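Aminotransferase (Paracoccus denitrificans, PDB 4GRX) probably catalyses pyridoxal-phosphate-dependent amino-group transfer, as an omega-aminotransferase of class III. Local coordinates at residues 125-130 / 333-338; 302-307 / 338-343. All coordinates share one frame; numbering follows the deposited sequence.

In the fold
Both contacts are buried, both reach the second subunit, and their centres lie about 9 Å apart. Interaction 1 joins the end of strand 122-126, where the cofactor-binding turn begins, to the loop 333-338; interaction 2 sets the loop 302-307 against the start of helix 339-354. His-338 belongs to both, ending 333-338 and opening 338-343, but makes contact only in interaction 2. Strand pairing ties them as well, through a probable hydrogen bond from Gly-307 N to Thr-126 O (2.8 Å). Neither contact has a hydrogen bond between its segments. Near the cofactors, interaction 1 mixes polar groups with a phenylalanine ring, whereas interaction 2 is mostly aromatic, aliphatic and sulfur contact against a helix.

Interaction 1: 125-130 / 333-338; sequences YTNSGS and FTASGH
The phosphate-binding turn, leading from strand 122-126 into helix 129-146, meets the loop 333-338 through Tyr-125, Thr-126 and Asn-127, which face Phe-333, Ala-335, Ser-336 and Gly-337. Gly-129 N and Ser-130 OG hold the phosphate of the cofactor-modified lysine at position 297, while Thr-334 N hydrogen-bonds to the corresponding residue of the second subunit. The contact thus lies between elements that reach the cofactors of both subunits.

Phe-333 turns the edge of its ring to the strand: Tyr-125 O lies near the ring plane, 3.8 Å from CD2. Alongside, the Thr-126 CG2 methyl touches Phe-333 CE2 at 3.3 Å. Asn-127 passes Phe-333 in the opposite direction, its amide plane 60° from the ring; ND2 sits near Phe-333 CB, and OD1 meets Ala-335 CB at 3.4 Å. Tyr-125 CB rests against Gly-337 N (3.5 Å), while its OH hydrogen-bonds to Ser-109 OG on helix 103-115.

Phe-333 to Ser-336 form a type I turn in which Phe-333 O accepts from both N and OG of Ser-336; a type II turn follows from Ala-335 to His-338. With chi1 at 80°, Ser-336 OG swings back to a lone pair of Phe-333 O at 3.0 Å, leaving CB against Tyr-125 O. Where the strand ends, Thr-126 OG1 donates to Ser-128 O (2.9 Å). No hydrogen bond crosses between the segments: they fit by van der Waals contact, while internal bonds hold each turn.

Interaction 2: 302-307 / 338-343; sequences GFFPMG and HPVGCA
Phe-304 and Met-306, on the loop that enters strand 307-311, pack against the first turn of helix 339-354, with His-338 at its N-cap, close to the subunit interface of this fold-type-I, class III aminotransferase.

Ring contacts come first. Gly-341 makes a CH-pi contact with Phe-304, its CA 3.6 Å from the ring centroid and 26° off the normal; lacking a side chain, the glycine lets the ring settle on the helix backbone. Pro-305 CD lies over the opposite face. Phe-304 CZ stands over one face of the His-338 imidazole, 3.4 Å from His-338 ND1, with the two planes at 45°. CG of Phe-304 is anti to its backbone nitrogen (chi1 -166°), which extends the ring from the loop to the helix. Phe-304 of the second subunit meets this phenyl ring edge-to-face. An alanine in place of Phe-304 is likely to leave Gly-341 CA and the His-338 face without their aromatic partner and to open a gap beside Val-340.

Polar contacts belong to the helix start: His-338 ND1 accepts a weak capping bond from Val-340 N, and Cys-342 N bonds to His-338 O at 2.9 Å. NE2 of the same imidazole makes a weak bond to Gly-302 O of the second subunit.

Among aliphatic and sulfur contacts, Val-340 CG1 touches Phe-304 CE1 at 3.5 Å, and the Met-306 chain, bent at chi2, brings its CE methyl to 3.3 Å from Cys-342 SG.

Interaction 1: 125-130 / 333-338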
ATOM      1  N   TYR A 125      -0.545   8.669   7.349  1.00 33.76           N
ATOM      2  CA  TYR A 125      -0.200   8.444   5.934  1.00 32.31           C
ATOM      3  C   TYR A 125      -0.111   6.976   5.499  1.00 30.73           C
ATOM      4  O   TYR A 125       0.201   6.089   6.297  1.00 30.05           O
ATOM      5  CB  TYR A 125       1.076   9.203   5.548  1.00 33.27           C
ATOM      6  CG  TYR A 125       0.935  10.713   5.611  1.00 34.37           C
ATOM      7  CD1 TYR A 125       0.307  11.417   4.589  1.00 34.09           C
ATOM      8  CD2 TYR A 125       1.436  11.434   6.694  1.00 35.56           C
ATOM      9  CE1 TYR A 125       0.169  12.793   4.645  1.00 35.18           C
ATOM     10  CE2 TYR A 125       1.299  12.807   6.761  1.00 36.72           C
ATOM     11  CZ  TYR A 125       0.666  13.485   5.733  1.00 36.64           C
ATOM     12  OH  TYR A 125       0.536  14.855   5.787  1.00 37.80           O
ATOM     13  N   THR A 126      -0.390   6.748   4.216  1.00 29.70           N
ATOM     14  CA  THR A 126      -0.257   5.437   3.597  1.00 28.85           C
ATOM     15  C   THR A 126       0.346   5.608   2.216  1.00 29.97           C
ATOM     16  O   THR A 126       0.660   6.733   1.794  1.00 30.92           O
ATOM     17  CB  THR A 126      -1.620   4.754   3.415  1.00 27.02           C
ATOM     18  OG1 THR A 126      -2.441   5.558   2.567  1.00 26.40           O
ATOM     19  CG2 THR A 126      -2.315   4.578   4.735  1.00 26.68           C
ATOM     20  N   ASN A 127       0.480   4.503   1.488  1.00 29.67           N
ATOM     21  CA  ASN A 127       0.940   4.590   0.103  1.00 30.41           C
ATOM     22  C   ASN A 127      -0.208   4.628  -0.888  1.00 29.34           C
ATOM     23  O   ASN A 127      -0.146   5.355  -1.875  1.00 30.70           O
ATOM     24  CB  ASN A 127       1.910   3.459  -0.228  1.00 31.32           C
ATOM     25  CG  ASN A 127       3.138   3.474   0.663  1.00 32.93           C
ATOM     26  OD1 ASN A 127       3.873   4.461   0.706  1.00 34.68           O
ATOM     27  ND2 ASN A 127       3.357   2.386   1.390  1.00 32.47           N
ATOM     28  N   SER A 128      -1.267   3.875  -0.610  1.00 27.39           N
ATOM     29  CA  SER A 128      -2.396   3.763  -1.526  0.88 25.94           C
ATOM     30  C   SER A 128      -3.701   4.107  -0.841  1.00 25.29           C
ATOM     31  O   SER A 128      -3.772   4.168   0.381  1.00 25.37           O
ATOM     32  CB  SER A 128      -2.466   2.344  -2.060  0.75 25.02           C
ATOM     33  OG  SER A 128      -2.742   1.433  -1.010  0.75 24.02           O
ATOM     34  N   GLY A 129      -4.749   4.324  -1.627  1.00 25.05           N
ATOM     35  CA  GLY A 129      -6.081   4.547  -1.069  1.00 23.83           C
ATOM     36  C   GLY A 129      -6.598   3.306  -0.365  1.00 22.79           C
ATOM     37  O   GLY A 129      -7.266   3.414   0.683  1.00 23.31           O
ATOM     38  N   SER A 130      -6.288   2.134  -0.930  1.00 21.65           N
ATOM     39  CA  SER A 130      -6.638   0.830  -0.330  1.00 20.39           C
ATOM     40  C   SER A 130      -6.088   0.676   1.088  1.00 20.28           C
ATOM     41  O   SER A 130      -6.826   0.344   2.001  1.00 19.89           O
ATOM     42  CB  SER A 130      -6.143  -0.333  -1.202  1.00 19.90           C
ATOM     43  OG  SER A 130      -6.907  -0.484  -2.386  1.00 19.37           O
ATOM     44  N   PHE A 333       3.236   2.113   7.591  1.00 58.98           N
ATOM     45  CA  PHE A 333       3.901   1.568   6.393  1.00 59.57           C
ATOM     46  C   PHE A 333       5.290   2.195   6.196  1.00 62.35           C
ATOM     47  O   PHE A 333       5.479   3.384   6.467  1.00 63.55           O
ATOM     48  CB  PHE A 333       3.029   1.804   5.143  1.00 56.30           C
ATOM     49  CG  PHE A 333       1.583   1.397   5.316  1.00 54.28           C
ATOM     50  CD1 PHE A 333       1.172   0.089   5.046  1.00 54.32           C
ATOM     51  CD2 PHE A 333       0.629   2.314   5.756  1.00 52.60           C
ATOM     52  CE1 PHE A 333      -0.161  -0.297   5.211  1.00 52.43           C
ATOM     53  CE2 PHE A 333      -0.698   1.934   5.924  1.00 51.39           C
ATOM     54  CZ  PHE A 333      -1.097   0.628   5.651  1.00 51.02           C
ATOM     55  N   THR A 334       6.247   1.396   5.713  1.00 64.32           N
ATOM     56  CA  THR A 334       7.657   1.811   5.527  1.00 66.64           C
ATOM     57  C   THR A 334       7.816   3.194   4.891  1.00 66.06           C
ATOM     58  O   THR A 334       8.552   4.042   5.407  1.00 67.82           O
ATOM     59  CB  THR A 334       8.451   0.775   4.689  1.00 67.60           C
ATOM     60  OG1 THR A 334       8.453  -0.489   5.361  1.00 69.38           O
ATOM     61  CG2 THR A 334       9.895   1.212   4.475  1.00 69.83           C
ATOM     62  N   ALA A 335       7.116   3.410   3.777  1.00 63.94           N
ATOM     63  CA  ALA A 335       7.243   4.642   2.998  1.00 62.75           C
ATOM     64  C   ALA A 335       6.199   5.717   3.347  1.00 60.72           C
ATOM     65  O   ALA A 335       6.162   6.777   2.711  1.00 59.71           O
ATOM     66  CB  ALA A 335       7.214   4.324   1.508  1.00 60.74           C
ATOM     67  N   SER A 336       5.364   5.460   4.356  1.00 59.37           N
ATOM     68  CA  SER A 336       4.327   6.426   4.733  1.00 56.77           C
ATOM     69  C   SER A 336       4.929   7.696   5.380  1.00 56.65           C
ATOM     70  O   SER A 336       5.787   7.612   6.283  1.00 58.73           O
ATOM     71  CB  SER A 336       3.216   5.768   5.579  1.00 57.07           C
ATOM     72  OG  SER A 336       3.566   5.597   6.943  1.00 61.78           O
ATOM     73  N   GLY A 337       4.494   8.857   4.875  1.00 52.99           N
ATOM     74  CA  GLY A 337       4.979  10.175   5.326  1.00 51.47           C
ATOM     75  C   GLY A 337       6.237  10.602   4.583  1.00 50.83           C
ATOM     76  O   GLY A 337       7.098  11.305   5.129  1.00 53.05           O
ATOM     77  N   HIS A 338       6.327  10.176   3.329  1.00 47.51           N
ATOM     78  CA  HIS A 338       7.545  10.296   2.536  1.00 47.85           C
ATOM     79  C   HIS A 338       7.864  11.729   2.172  1.00 47.80           C
ATOM     80  O   HIS A 338       6.974  12.462   1.728  1.00 45.94           O
ATOM     81  CB  HIS A 338       7.406   9.447   1.280  1.00 45.82           C
ATOM     82  CG  HIS A 338       8.712   9.035   0.680  1.00 47.21           C
ATOM     83  ND1 HIS A 338       9.435   9.853  -0.100  1.00 48.19           N
ATOM     84  CD2 HIS A 338       9.412   7.842   0.760  1.00 48.39           C
ATOM     85  CE1 HIS A 338      10.552   9.218  -0.496  1.00 49.89           C
ATOM     86  NE2 HIS A 338      10.537   7.987   0.030  1.00 50.13           N
TER

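Interaction 2: 302-307 / 338-343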
ATOM      1  N   GLY A 302      -0.953  11.832  -9.335  1.00 27.42           N
ATOM      2  CA  GLY A 302      -0.305  10.605  -9.816  1.00 27.49           C
ATOM      3  C   GLY A 302       1.206  10.635  -9.991  1.00 28.36           C
ATOM      4  O   GLY A 302       1.755   9.777 -10.661  1.00 28.79           O
ATOM      5  N   PHE A 303       1.884  11.614  -9.393  1.00 28.99           N
ATOM      6  CA  PHE A 303       3.349  11.727  -9.502  1.00 30.39           C
ATOM      7  C   PHE A 303       4.104  10.856  -8.477  1.00 31.01           C
ATOM      8  O   PHE A 303       5.331  10.660  -8.590  1.00 31.95           O
ATOM      9  CB  PHE A 303       3.805  13.198  -9.370  1.00 30.82           C
ATOM     10  CG  PHE A 303       3.879  13.970 -10.680  1.00 31.04           C
ATOM     11  CD1 PHE A 303       2.796  14.034 -11.550  1.00 30.43           C
ATOM     12  CD2 PHE A 303       5.031  14.693 -11.007  1.00 32.11           C
ATOM     13  CE1 PHE A 303       2.875  14.772 -12.729  1.00 30.90           C
ATOM     14  CE2 PHE A 303       5.112  15.437 -12.179  1.00 32.30           C
ATOM     15  CZ  PHE A 303       4.034  15.479 -13.041  1.00 31.75           C
ATOM     16  N   PHE A 304       3.373  10.335  -7.490  1.00 30.40           N
ATOM     17  CA  PHE A 304       3.972   9.613  -6.366  1.00 31.17           C
ATOM     18  C   PHE A 304       2.885   8.915  -5.544  1.00 30.84           C
ATOM     19  O   PHE A 304       1.828   9.511  -5.298  1.00 30.51           O
ATOM     20  CB  PHE A 304       4.722  10.613  -5.474  1.00 31.51           C
ATOM     21  CG  PHE A 304       5.655   9.981  -4.482  1.00 31.95           C
ATOM     22  CD1 PHE A 304       6.995   9.831  -4.779  1.00 32.96           C
ATOM     23  CD2 PHE A 304       5.193   9.548  -3.237  1.00 31.31           C
ATOM     24  CE1 PHE A 304       7.860   9.263  -3.861  1.00 33.82           C
ATOM     25  CE2 PHE A 304       6.059   8.985  -2.318  1.00 31.95           C
ATOM     26  CZ  PHE A 304       7.394   8.848  -2.628  1.00 33.26           C
ATOM     27  N   PRO A 305       3.138   7.666  -5.097  1.00 31.32           N
ATOM     28  CA  PRO A 305       2.154   6.905  -4.301  1.00 31.05           C
ATOM     29  C   PRO A 305       1.905   7.480  -2.895  1.00 31.56           C
ATOM     30  O   PRO A 305       2.763   7.408  -2.023  1.00 32.68           O
ATOM     31  CB  PRO A 305       2.775   5.494  -4.208  1.00 31.28           C
ATOM     32  CG  PRO A 305       3.888   5.476  -5.190  1.00 32.16           C
ATOM     33  CD  PRO A 305       4.366   6.891  -5.315  1.00 32.34           C
ATOM     34  N   MET A 306       0.723   8.031  -2.673  1.00 31.89           N
ATOM     35  CA  MET A 306       0.422   8.664  -1.405  1.00 33.01           C
ATOM     36  C   MET A 306      -1.022   8.424  -1.026  1.00 32.07           C
ATOM     37  O   MET A 306      -1.914   8.490  -1.875  1.00 32.39           O
ATOM     38  CB  MET A 306       0.636  10.163  -1.526  1.00 35.61           C
ATOM     39  CG  MET A 306       0.773  10.902  -0.211  1.00 38.39           C
ATOM     40  SD  MET A 306       2.505  11.069   0.267  1.00 42.16           S
ATOM     41  CE  MET A 306       2.321  12.466   1.356  1.00 40.56           C
ATOM     42  N   GLY A 307      -1.238   8.151   0.256  1.00 31.47           N
ATOM     43  CA  GLY A 307      -2.572   8.113   0.846  1.00 29.52           C
ATOM     44  C   GLY A 307      -2.613   8.877   2.157  1.00 29.03           C
ATOM     45  O   GLY A 307      -1.606   9.000   2.858  1.00 29.23           O
ATOM     46  N   HIS A 338       6.327  10.176   3.329  1.00 47.51           N
ATOM     47  CA  HIS A 338       7.545  10.296   2.536  1.00 47.85           C
ATOM     48  C   HIS A 338       7.864  11.729   2.172  1.00 47.80           C
ATOM     49  O   HIS A 338       6.974  12.462   1.728  1.00 45.94           O
ATOM     50  CB  HIS A 338       7.406   9.447   1.280  1.00 45.82           C
ATOM     51  CG  HIS A 338       8.712   9.035   0.680  1.00 47.21           C
ATOM     52  ND1 HIS A 338       9.435   9.853  -0.100  1.00 48.19           N
ATOM     53  CD2 HIS A 338       9.412   7.842   0.760  1.00 48.39           C
ATOM     54  CE1 HIS A 338      10.552   9.218  -0.496  1.00 49.89           C
ATOM     55  NE2 HIS A 338      10.537   7.987   0.030  1.00 50.13           N
ATOM     56  N   PRO A 339       9.134  12.152   2.365  1.00 49.92           N
ATOM     57  CA  PRO A 339       9.558  13.519   2.040  1.00 50.81           C
ATOM     58  C   PRO A 339       9.225  13.913   0.601  1.00 48.67           C
ATOM     59  O   PRO A 339       8.588  14.945   0.379  1.00 47.85           O
ATOM     60  CB  PRO A 339      11.076  13.488   2.256  1.00 54.15           C
ATOM     61  CG  PRO A 339      11.440  12.045   2.388  1.00 54.39           C
ATOM     62  CD  PRO A 339      10.235  11.384   2.971  1.00 52.24           C
ATOM     63  N   VAL A 340       9.614  13.078  -0.359  1.00 47.69           N
ATOM     64  CA  VAL A 340       9.301  13.332  -1.757  1.00 45.86           C
ATOM     65  C   VAL A 340       7.790  13.452  -2.001  1.00 42.85           C
ATOM     66  O   VAL A 340       7.320  14.423  -2.601  1.00 42.31           O
ATOM     67  CB  VAL A 340       9.939  12.282  -2.684  1.00 45.73           C
ATOM     68  CG1 VAL A 340       9.413  12.439  -4.101  1.00 43.90           C
ATOM     69  CG2 VAL A 340      11.456  12.425  -2.677  1.00 48.77           C
ATOM     70  N   GLY A 341       7.032  12.477  -1.524  1.00 41.09           N
ATOM     71  CA  GLY A 341       5.602  12.453  -1.775  1.00 38.31           C
ATOM     72  C   GLY A 341       4.853  13.599  -1.146  1.00 38.17           C
ATOM     73  O   GLY A 341       3.847  14.061  -1.681  1.00 36.64           O
ATOM     74  N   CYS A 342       5.333  14.048   0.006  1.00 40.05           N
ATOM     75  CA  CYS A 342       4.693  15.141   0.709  1.00 40.54           C
ATOM     76  C   CYS A 342       4.913  16.452  -0.033  1.00 41.47           C
ATOM     77  O   CYS A 342       3.957  17.197  -0.256  1.00 40.82           O
ATOM     78  CB  CYS A 342       5.204  15.232   2.141  1.00 42.86           C
ATOM     79  SG  CYS A 342       4.564  13.948   3.243  1.00 42.17           S
ATOM     80  N   ALA A 343       6.164  16.711  -0.426  1.00 43.16           N
ATOM     81  CA  ALA A 343       6.524  17.841  -1.288  1.00 43.99           C
ATOM     82  C   ALA A 343       5.644  17.921  -2.522  1.00 41.76           C
ATOM     83  O   ALA A 343       5.138  18.999  -2.857  1.00 42.03           O
ATOM     84  CB  ALA A 343       7.977  17.739  -1.716  1.00 46.03           C
TER